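Local coordinates for putative modification methylase (Thermus thermophilus, PDB 2ZIG), which probably transfers a methyl group from S-adenosyl-L-methionine to the N4 amino group of cytosine in DNA, as a member of the N(4)/N(6)-methyltransferase family, at residues V26-A29 against R30-L33; P182-E185 against Q186-K189; K194-F197 against H198-F201; K274-F277 against A278-P282. All blocks are in the same frame, centred on the assembly; numbering follows the deposited sequence.

Contact 1 (26-29 with 30-33) holds two residues seen to bind S-adenosyl-L-methionine, Asp28 and Ala29, just after strand 22-26. Contact 4 (274-277 with 278-282) adjoins the same site by another route: the side chain of Arg276 lies about 3 Å from those of Thr246 and Thr248, also cofactor-binding residues. The nearest atoms of contacts 1 and 4 are about 9 Å apart. Contacts 2 and 3 lie on the successive helices 184-190 and 194-200, their centres 19 Å apart, away from the cofactor site; both reach the second subunit. Contact 3 sits across the chain's centre from contact 1, with 35 Å between contact centres.

Contact 1: residues V26-A29 against R30-L33; sequences VGDA and REVL
Asp28, at the N-cap of helix 29-34, accepts from Glu31 N through OD1, at 3.1 Å and an N-H...O angle of 176°, on the lone pair turned away from OD2. The carboxylate is brought back over the first turn by a chi1 of 176°, which sets CG beside the carbonyl carbon. The main chain adds a nearly straight bond from Val32 N to Asp28 O at 2.9 Å, so this one residue receives two amides of the opening turn. Two waters extend the cap: one accepts from Arg30 N and donates weakly to Asp28 OD1, the other joins Asp28 N to Glu31 OE2.

Among charges, Asp28 OD1 and Glu31 OE1 stand 4.0 Å apart; the repulsion expected there is probably eased by the amides of the helix start. Apolar contact is slight, with Val32 CG2 4.3 Å from Gly27 CA. At the Gly27 backbone angles a beta carbon would probably crowd that methyl and the carbonyl O of Val26.

The turn joins strand 22-26 to helix 29-34 and supplies Asp28 and Ala29 to the S-adenosyl-L-methionine site. Val32 and Leu33 rest on Val263 of strand 259-264, while Arg30 and Leu33 reach helix 66-86.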
loop_
_atom_site.group_PDB
_atom_site.type_symbol
_atom_site.label_atom_id
_atom_site.label_comp_id
_atom_site.label_asym_id
_atom_site.label_seq_id
_atom_site.Cartn_x
_atom_site.Cartn_y
_atom_site.Cartn_z
ATOM N N VAL B 26 -24.334 14.922 13.753
ATOM C CA VAL B 26 -24.671 13.549 14.090
ATOM C C VAL B 26 -25.614 13.032 13.030
ATOM O O VAL B 26 -26.706 13.560 12.860
ATOM C CB VAL B 26 -25.354 13.452 15.460
ATOM C CG1 VAL B 26 -25.745 12.010 15.740
ATOM C CG2 VAL B 26 -24.420 13.968 16.535
ATOM N N GLY B 27 -25.181 12.005 12.308
ATOM C CA GLY B 27 -26.013 11.439 11.265
ATOM C C GLY B 27 -25.261 10.537 10.307
ATOM O O GLY B 27 -24.223 9.962 10.643
ATOM N N ASP B 28 -25.799 10.411 9.101
ATOM C CA ASP B 28 -25.194 9.586 8.075
ATOM C C ASP B 28 -24.239 10.422 7.237
ATOM O O ASP B 28 -24.640 11.407 6.619
ATOM C CB ASP B 28 -26.280 8.978 7.193
ATOM C CG ASP B 28 -25.712 8.188 6.044
ATOM O OD1 ASP B 28 -25.528 8.766 4.953
ATOM O OD2 ASP B 28 -25.438 6.992 6.243
ATOM N N ALA B 29 -22.972 10.007 7.226
ATOM C CA ALA B 29 -21.903 10.693 6.502
ATOM C C ALA B 29 -22.270 11.204 5.107
ATOM O O ALA B 29 -22.088 12.384 4.804
ATOM C CB ALA B 29 -20.687 9.781 6.415
ATOM N N ARG B 30 -22.782 10.318 4.260
ATOM C CA ARG B 30 -23.148 10.691 2.895
ATOM C C ARG B 30 -24.218 11.776 2.874
ATOM O O ARG B 30 -24.051 12.828 2.243
ATOM C CB ARG B 30 -23.662 9.468 2.141
ATOM C CG ARG B 30 -23.499 9.536 0.629
ATOM C CD ARG B 30 -24.205 10.727 -0.001
ATOM N NE ARG B 30 -25.614 10.827 0.380
ATOM C CZ ARG B 30 -26.478 9.817 0.344
ATOM N NH1 ARG B 30 -26.082 8.614 -0.053
ATOM N NH2 ARG B 30 -27.740 10.015 0.703
ATOM N N GLU B 31 -25.318 11.511 3.567
ATOM C CA GLU B 31 -26.432 12.447 3.631
ATOM C C GLU B 31 -26.024 13.827 4.142
ATOM O O GLU B 31 -26.360 14.839 3.536
ATOM C CB GLU B 31 -27.534 11.873 4.518
ATOM C CG GLU B 31 -27.997 10.492 4.083
ATOM C CD GLU B 31 -29.170 9.982 4.899
ATOM O OE1 GLU B 31 -29.558 8.803 4.719
ATOM O OE2 GLU B 31 -29.702 10.763 5.718
ATOM N N VAL B 32 -25.300 13.863 5.257
ATOM C CA VAL B 32 -24.868 15.130 5.837
ATOM C C VAL B 32 -23.910 15.870 4.913
ATOM O O VAL B 32 -24.082 17.060 4.653
ATOM C CB VAL B 32 -24.193 14.912 7.207
ATOM C CG1 VAL B 32 -23.678 16.234 7.759
ATOM C CG2 VAL B 32 -25.194 14.293 8.176
ATOM N N LEU B 33 -22.902 15.169 4.407
ATOM C CA LEU B 33 -21.942 15.803 3.514
ATOM C C LEU B 33 -22.642 16.375 2.288
ATOM O O LEU B 33 -22.336 17.484 1.847
ATOM C CB LEU B 33 -20.870 14.802 3.070
ATOM C CG LEU B 33 -19.959 14.214 4.153
ATOM C CD1 LEU B 33 -18.905 13.351 3.498
ATOM C CD2 LEU B 33 -19.313 15.323 4.958
HETATM O O HOH W 1 -23.095 7.397 4.445
HETATM O O HOH W 2 -28.680 11.233 8.728
#

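Contact 2: residues P182-E185 against Q186-K189; sequences PTQE and QREK
Thr183 and Gln186 exchange hydrogen bonds across the first turn of helix 184-190. Thr183 N gives its hydrogen to Gln186 OE1 at 2.9 Å, in the carbonyl plane and on a lone pair; in return Gln186 N donates to Thr183 OG1 at 3.2 Å, with a more bent N-H...O angle of 137°. OG1 stands between the backbone N and the carbonyl carbon of its own residue (chi1 64°), which faces it to the amides of the turn. Beside this pair, Pro182 CB packs on Gln186 OE1 at 3.2 Å and Pro182 CG meets Arg187 CG at 3.4 Å.

The reciprocal bonds make a capping box with Thr183 as N-cap. Arg187 N to Thr183 O, Glu188 N to Gln184 O and Lys189 N to Glu185 O continue the helix behind it. Further along, Glu185 OE2 and Lys189 NZ, 4.0 Å apart and beyond salt-bridge range, probably attract only modestly.

The second shell fixes the two longer side chains. Gln186 NE2 donates to Val235 O, holding the amide whose OE1 serves the cap, and Phe234 touches both Pro182 and Gln186. Arg187 NE forms a salt bridge with Glu158 of the second subunit, tying this helix start to the dimer interface.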
loop_
_atom_site.group_PDB
_atom_site.type_symbol
_atom_site.label_atom_id
_atom_site.label_comp_id
_atom_site.label_asym_id
_atom_site.label_seq_id
_atom_site.Cartn_x
_atom_site.Cartn_y
_atom_site.Cartn_z
ATOM N N PRO B 182 -3.118 30.684 -0.233
ATOM C CA PRO B 182 -3.370 31.234 1.101
ATOM C C PRO B 182 -2.902 32.678 1.255
ATOM O O PRO B 182 -2.172 33.191 0.410
ATOM C CB PRO B 182 -2.585 30.291 1.990
ATOM C CG PRO B 182 -1.344 30.084 1.173
ATOM C CD PRO B 182 -1.877 29.885 -0.236
ATOM N N THR B 183 -3.324 33.326 2.337
ATOM C CA THR B 183 -2.917 34.705 2.608
ATOM C C THR B 183 -1.506 34.684 3.189
ATOM O O THR B 183 -1.068 33.668 3.733
ATOM C CB THR B 183 -3.853 35.400 3.636
ATOM O OG1 THR B 183 -3.761 34.731 4.900
ATOM C CG2 THR B 183 -5.299 35.370 3.160
ATOM N N GLN B 184 -0.794 35.800 3.077
ATOM C CA GLN B 184 0.562 35.877 3.602
ATOM C C GLN B 184 0.640 35.418 5.047
ATOM O O GLN B 184 1.552 34.685 5.421
ATOM C CB GLN B 184 1.104 37.305 3.506
ATOM C CG GLN B 184 1.948 37.567 2.271
ATOM C CD GLN B 184 3.196 36.705 2.220
ATOM O OE1 GLN B 184 3.989 36.678 3.165
ATOM N NE2 GLN B 184 3.379 35.999 1.110
ATOM N N GLU B 185 -0.311 35.847 5.866
ATOM C CA GLU B 185 -0.288 35.454 7.260
ATOM C C GLU B 185 -0.567 33.960 7.388
ATOM O O GLU B 185 -0.132 33.324 8.349
ATOM C CB GLU B 185 -1.304 36.256 8.076
ATOM C CG GLU B 185 -2.746 35.926 7.780
ATOM C CD GLU B 185 -3.677 36.320 8.920
ATOM O OE1 GLU B 185 -4.910 36.200 8.743
ATOM O OE2 GLU B 185 -3.178 36.739 9.992
ATOM N N GLN B 186 -1.294 33.396 6.423
ATOM C CA GLN B 186 -1.582 31.967 6.465
ATOM C C GLN B 186 -0.288 31.196 6.226
ATOM O O GLN B 186 -0.005 30.209 6.904
ATOM C CB GLN B 186 -2.627 31.572 5.417
ATOM C CG GLN B 186 -4.073 31.673 5.910
ATOM C CD GLN B 186 -5.071 31.113 4.913
ATOM O OE1 GLN B 186 -4.999 31.408 3.722
ATOM N NE2 GLN B 186 -6.012 30.306 5.396
ATOM N N ARG B 187 0.498 31.664 5.265
ATOM C CA ARG B 187 1.764 31.027 4.951
ATOM C C ARG B 187 2.711 31.196 6.137
ATOM O O ARG B 187 3.343 30.238 6.587
ATOM C CB ARG B 187 2.368 31.661 3.703
ATOM C CG ARG B 187 1.510 31.511 2.456
ATOM C CD ARG B 187 2.181 32.200 1.286
ATOM N NE ARG B 187 3.559 31.742 1.145
ATOM C CZ ARG B 187 4.545 32.464 0.619
ATOM N NH1 ARG B 187 5.765 31.953 0.538
ATOM N NH2 ARG B 187 4.314 33.697 0.185
ATOM N N GLU B 188 2.790 32.421 6.647
ATOM C CA GLU B 188 3.648 32.727 7.784
ATOM C C GLU B 188 3.290 31.943 9.036
ATOM O O GLU B 188 4.173 31.499 9.761
ATOM C CB GLU B 188 3.594 34.223 8.099
ATOM C CG GLU B 188 4.503 35.056 7.223
ATOM C CD GLU B 188 4.342 36.544 7.451
ATOM O OE1 GLU B 188 5.270 37.295 7.079
ATOM O OE2 GLU B 188 3.292 36.966 7.989
ATOM N N LYS B 189 1.996 31.779 9.292
ATOM C CA LYS B 189 1.536 31.066 10.486
ATOM C C LYS B 189 1.504 29.545 10.319
ATOM O O LYS B 189 1.351 28.812 11.297
ATOM C CB LYS B 189 0.133 31.544 10.873
ATOM C CG LYS B 189 0.035 33.001 11.309
ATOM C CD LYS B 189 0.455 33.183 12.756
ATOM C CE LYS B 189 0.123 34.587 13.246
ATOM N NZ LYS B 189 -1.330 34.905 13.080
#

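Contact 3: residues K194-F197 against H198-F201; sequences KEDF and HRFF
Phe197 meets two aromatic neighbours, Phe201 and His198, in different ways. Against Phe201 it forms an offset stack, centroids 4.6 Å apart and planes at 25°, in which Phe201 CD1 sits over the rim of one Phe197 face. Toward His198 it turns an edge: CD2 approaches the imidazole face, with the planes at 84°, a T-shaped pair. A chi1 of -174° swings the Phe197 ring to the carbonyl side, toward Phe201 one turn on. With an alanine here, the Phe201 and His198 rings would probably lose their common partner and be freer to turn.

Lys194 runs alongside His198, its CG 3.5 Å from His198 CD2 at the ring edge. Arg199, bent at chi3, lies alongside two acids. Glu195 OE1 bridges to Arg199 NH2 at 3.1 Å; Asp196 OD1 lies 3.3 Å from Arg199 NH1 but well out of the guanidinium plane, a bridge of charge alone. Asp196 CB also makes a CH-pi contact over the Phe200 face, 4.0 Å from its centroid.

The Phe197 ring meets Tyr157 of the second subunit edge-to-face, and Ala161 of that subunit packs on Phe197 and Phe201. Helix 194-200 thus presents an aromatic cluster at a subunit interface, with a salt-bridge network beside it.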
loop_
_atom_site.group_PDB
_atom_site.type_symbol
_atom_site.label_atom_id
_atom_site.label_comp_id
_atom_site.label_asym_id
_atom_site.label_seq_id
_atom_site.Cartn_x
_atom_site.Cartn_y
_atom_site.Cartn_z
ATOM N N LYS B 194 12.187 24.014 10.098
ATOM C CA LYS B 194 12.970 23.028 9.369
ATOM C C LYS B 194 12.949 21.648 10.036
ATOM O O LYS B 194 12.739 20.634 9.372
ATOM C CB LYS B 194 14.410 23.525 9.231
ATOM C CG LYS B 194 15.313 22.639 8.388
ATOM C CD LYS B 194 16.744 23.190 8.315
ATOM C CE LYS B 194 16.800 24.547 7.607
ATOM N NZ LYS B 194 16.038 25.627 8.320
ATOM N N GLU B 195 13.149 21.610 11.349
ATOM C CA GLU B 195 13.170 20.340 12.061
ATOM C C GLU B 195 11.912 19.501 11.857
ATOM O O GLU B 195 11.997 18.313 11.538
ATOM C CB GLU B 195 13.389 20.561 13.560
ATOM C CG GLU B 195 13.518 19.254 14.340
ATOM C CD GLU B 195 13.701 19.460 15.835
ATOM O OE1 GLU B 195 12.762 19.968 16.490
ATOM O OE2 GLU B 195 14.786 19.109 16.355
ATOM N N ASP B 196 10.747 20.110 12.042
ATOM C CA ASP B 196 9.499 19.385 11.884
ATOM C C ASP B 196 9.284 18.972 10.435
ATOM O O ASP B 196 8.880 17.837 10.156
ATOM C CB ASP B 196 8.322 20.240 12.353
ATOM C CG ASP B 196 8.462 20.684 13.798
ATOM O OD1 ASP B 196 8.860 19.852 14.644
ATOM O OD2 ASP B 196 8.161 21.865 14.091
ATOM N N PHE B 197 9.566 19.888 9.515
ATOM C CA PHE B 197 9.379 19.618 8.096
ATOM C C PHE B 197 10.050 18.316 7.676
ATOM O O PHE B 197 9.425 17.449 7.066
ATOM C CB PHE B 197 9.948 20.760 7.262
ATOM C CG PHE B 197 9.674 20.632 5.797
ATOM C CD1 PHE B 197 8.515 21.171 5.245
ATOM C CD2 PHE B 197 10.555 19.948 4.973
ATOM C CE1 PHE B 197 8.235 21.028 3.888
ATOM C CE2 PHE B 197 10.290 19.796 3.615
ATOM C CZ PHE B 197 9.126 20.336 3.070
ATOM N N HIS B 198 11.333 18.185 7.996
ATOM C CA HIS B 198 12.076 16.988 7.624
ATOM C C HIS B 198 11.584 15.752 8.354
ATOM O O HIS B 198 11.604 14.657 7.803
ATOM C CB HIS B 198 13.573 17.225 7.837
ATOM C CG HIS B 198 14.143 18.224 6.876
ATOM N ND1 HIS B 198 14.109 18.037 5.509
ATOM C CD2 HIS B 198 14.677 19.452 7.073
ATOM C CE1 HIS B 198 14.594 19.107 4.906
ATOM N NE2 HIS B 198 14.945 19.982 5.832
ATOM N N ARG B 199 11.112 15.929 9.581
ATOM C CA ARG B 199 10.580 14.802 10.329
ATOM C C ARG B 199 9.219 14.369 9.771
ATOM O O ARG B 199 8.950 13.175 9.656
ATOM C CB ARG B 199 10.417 15.163 11.798
ATOM C CG ARG B 199 9.944 14.007 12.665
ATOM C CD ARG B 199 9.655 14.500 14.069
ATOM N NE ARG B 199 10.720 15.383 14.530
ATOM C CZ ARG B 199 10.520 16.436 15.311
ATOM N NH1 ARG B 199 9.288 16.728 15.715
ATOM N NH2 ARG B 199 11.542 17.204 15.681
ATOM N N PHE B 200 8.375 15.336 9.415
ATOM C CA PHE B 200 7.036 15.037 8.899
ATOM C C PHE B 200 6.987 14.576 7.444
ATOM O O PHE B 200 6.341 13.571 7.121
ATOM C CB PHE B 200 6.117 16.252 9.014
ATOM C CG PHE B 200 5.953 16.775 10.402
ATOM C CD1 PHE B 200 6.361 16.034 11.506
ATOM C CD2 PHE B 200 5.338 18.007 10.609
ATOM C CE1 PHE B 200 6.157 16.508 12.790
ATOM C CE2 PHE B 200 5.130 18.488 11.891
ATOM C CZ PHE B 200 5.537 17.741 12.983
ATOM N N PHE B 201 7.641 15.327 6.565
ATOM C CA PHE B 201 7.625 14.987 5.151
ATOM C C PHE B 201 8.608 13.892 4.746
ATOM O O PHE B 201 9.630 14.148 4.113
ATOM C CB PHE B 201 7.846 16.238 4.297
ATOM C CG PHE B 201 6.675 17.181 4.297
ATOM C CD1 PHE B 201 6.537 18.143 5.291
ATOM C CD2 PHE B 201 5.666 17.058 3.337
ATOM C CE1 PHE B 201 5.403 18.972 5.335
ATOM C CE2 PHE B 201 4.531 17.877 3.374
ATOM C CZ PHE B 201 4.402 18.829 4.371
#

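Contact 4: residues K274-F277 against A278-P282; sequences KERF and AREVP
Phe277 and Val281 meet where helix 267-280 ends, and the main chain there shares its acceptors. Arg276 O takes hydrogens from two amides, Arg279 N and Glu280 N, both at 2.8 Å. The second lies nearly along the carbonyl axis, whereas the first stands 64° out of the carbonyl plane, consistent with a turn that tightens toward 3-10 geometry at the helix end. Phe277 O receives Val281 N at 2.6 Å and a weak bond from Glu280 N. Ala278 N donates to Lys274 O one turn earlier, and Glu280 O beyond is taken up by Arg255 NH2.

The Arg276 side chain runs extended from CG to NE, and its NH2 donates to Thr248 OG1, with a weaker bond to Thr246 OG1. Glu280 OE2 lies at the edge of the same guanidinium, 4.0 Å from Arg276 NE, a long salt bridge. Arg279 lays one guanidinium face over Arg276 CA.

Apolar closure comes from Val281 CG2, 3.6 Å from the centroid of the Phe277 ring and only 2° off its normal: a CH-pi contact over the middle of the face. Replacing Phe277 by an alanine would probably leave Val281 without this ring and open a gap toward Ile251 and Ala254.

Chemically, the threonine hydroxyls grip Arg276 at NH2 while Glu280 is only a distant charge partner at NE, consistent with a second-shell role in positioning the cofactor-binding Thr248.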
loop_
_atom_site.group_PDB
_atom_site.type_symbol
_atom_site.label_atom_id
_atom_site.label_comp_id
_atom_site.label_asym_id
_atom_site.label_seq_id
_atom_site.Cartn_x
_atom_site.Cartn_y
_atom_site.Cartn_z
ATOM N N LYS B 274 -17.556 15.635 22.129
ATOM C CA LYS B 274 -17.743 16.966 22.699
ATOM C C LYS B 274 -17.025 17.120 24.029
ATOM O O LYS B 274 -16.406 18.152 24.281
ATOM C CB LYS B 274 -19.229 17.271 22.904
ATOM C CG LYS B 274 -19.470 18.425 23.869
ATOM C CD LYS B 274 -20.947 18.805 23.990
ATOM C CE LYS B 274 -21.457 19.470 22.720
ATOM N NZ LYS B 274 -22.746 20.191 22.939
ATOM N N GLU B 275 -17.127 16.102 24.883
ATOM C CA GLU B 275 -16.483 16.123 26.198
ATOM C C GLU B 275 -14.960 16.049 26.068
ATOM O O GLU B 275 -14.226 16.738 26.777
ATOM C CB GLU B 275 -16.999 14.953 27.055
ATOM C CG GLU B 275 -18.495 15.061 27.435
ATOM C CD GLU B 275 -19.066 13.786 28.055
ATOM O OE1 GLU B 275 -20.281 13.755 28.334
ATOM O OE2 GLU B 275 -18.315 12.813 28.265
ATOM N N ARG B 276 -14.492 15.211 25.151
ATOM C CA ARG B 276 -13.065 15.047 24.927
ATOM C C ARG B 276 -12.502 16.350 24.362
ATOM O O ARG B 276 -11.476 16.851 24.823
ATOM C CB ARG B 276 -12.813 13.893 23.944
ATOM C CG ARG B 276 -11.349 13.543 23.775
ATOM C CD ARG B 276 -11.107 12.545 22.641
ATOM N NE ARG B 276 -9.681 12.440 22.341
ATOM C CZ ARG B 276 -9.165 11.721 21.350
ATOM N NH1 ARG B 276 -7.851 11.697 21.168
ATOM N NH2 ARG B 276 -9.954 11.026 20.541
ATOM N N PHE B 277 -13.194 16.894 23.367
ATOM C CA PHE B 277 -12.792 18.129 22.708
ATOM C C PHE B 277 -12.578 19.234 23.732
ATOM O O PHE B 277 -11.534 19.889 23.743
ATOM C CB PHE B 277 -13.877 18.552 21.720
ATOM C CG PHE B 277 -13.503 19.728 20.854
ATOM C CD1 PHE B 277 -13.004 19.531 19.570
ATOM C CD2 PHE B 277 -13.707 21.030 21.300
ATOM C CE1 PHE B 277 -12.721 20.611 18.736
ATOM C CE2 PHE B 277 -13.429 22.122 20.479
ATOM C CZ PHE B 277 -12.934 21.913 19.189
ATOM N N ALA B 278 -13.571 19.436 24.593
ATOM C CA ALA B 278 -13.500 20.470 25.617
ATOM C C ALA B 278 -12.407 20.161 26.631
ATOM O O ALA B 278 -12.018 21.015 27.420
ATOM C CB ALA B 278 -14.856 20.604 26.326
ATOM N N ARG B 279 -11.912 18.933 26.599
ATOM C CA ARG B 279 -10.873 18.499 27.517
ATOM C C ARG B 279 -9.501 18.758 26.893
ATOM O O ARG B 279 -8.552 19.135 27.580
ATOM C CB ARG B 279 -11.059 17.003 27.787
ATOM C CG ARG B 279 -10.550 16.487 29.119
ATOM C CD ARG B 279 -10.813 14.982 29.214
ATOM N NE ARG B 279 -12.232 14.669 29.051
ATOM C CZ ARG B 279 -12.706 13.617 28.388
ATOM N NH1 ARG B 279 -14.015 13.427 28.302
ATOM N NH2 ARG B 279 -11.878 12.761 27.799
ATOM N N GLU B 280 -9.415 18.584 25.577
ATOM C CA GLU B 280 -8.156 18.753 24.849
ATOM C C GLU B 280 -8.006 20.091 24.118
ATOM O O GLU B 280 -6.915 20.426 23.669
ATOM C CB GLU B 280 -8.004 17.627 23.820
ATOM C CG GLU B 280 -8.494 16.266 24.290
ATOM C CD GLU B 280 -7.482 15.516 25.125
ATOM O OE1 GLU B 280 -6.919 16.107 26.071
ATOM O OE2 GLU B 280 -7.254 14.322 24.839
ATOM N N VAL B 281 -9.086 20.852 23.980
ATOM C CA VAL B 281 -9.001 22.117 23.262
ATOM C C VAL B 281 -9.297 23.320 24.132
ATOM O O VAL B 281 -10.437 23.777 24.206
ATOM C CB VAL B 281 -9.968 22.158 22.069
ATOM C CG1 VAL B 281 -9.728 23.423 21.261
ATOM C CG2 VAL B 281 -9.794 20.925 21.207
ATOM N N PRO B 282 -8.265 23.873 24.782
ATOM C CA PRO B 282 -8.423 25.039 25.658
ATOM C C PRO B 282 -9.051 26.249 24.975
ATOM O O PRO B 282 -8.625 26.654 23.893
ATOM C CB PRO B 282 -6.994 25.318 26.121
ATOM C CG PRO B 282 -6.173 24.865 24.951
ATOM C CD PRO B 282 -6.839 23.552 24.595
#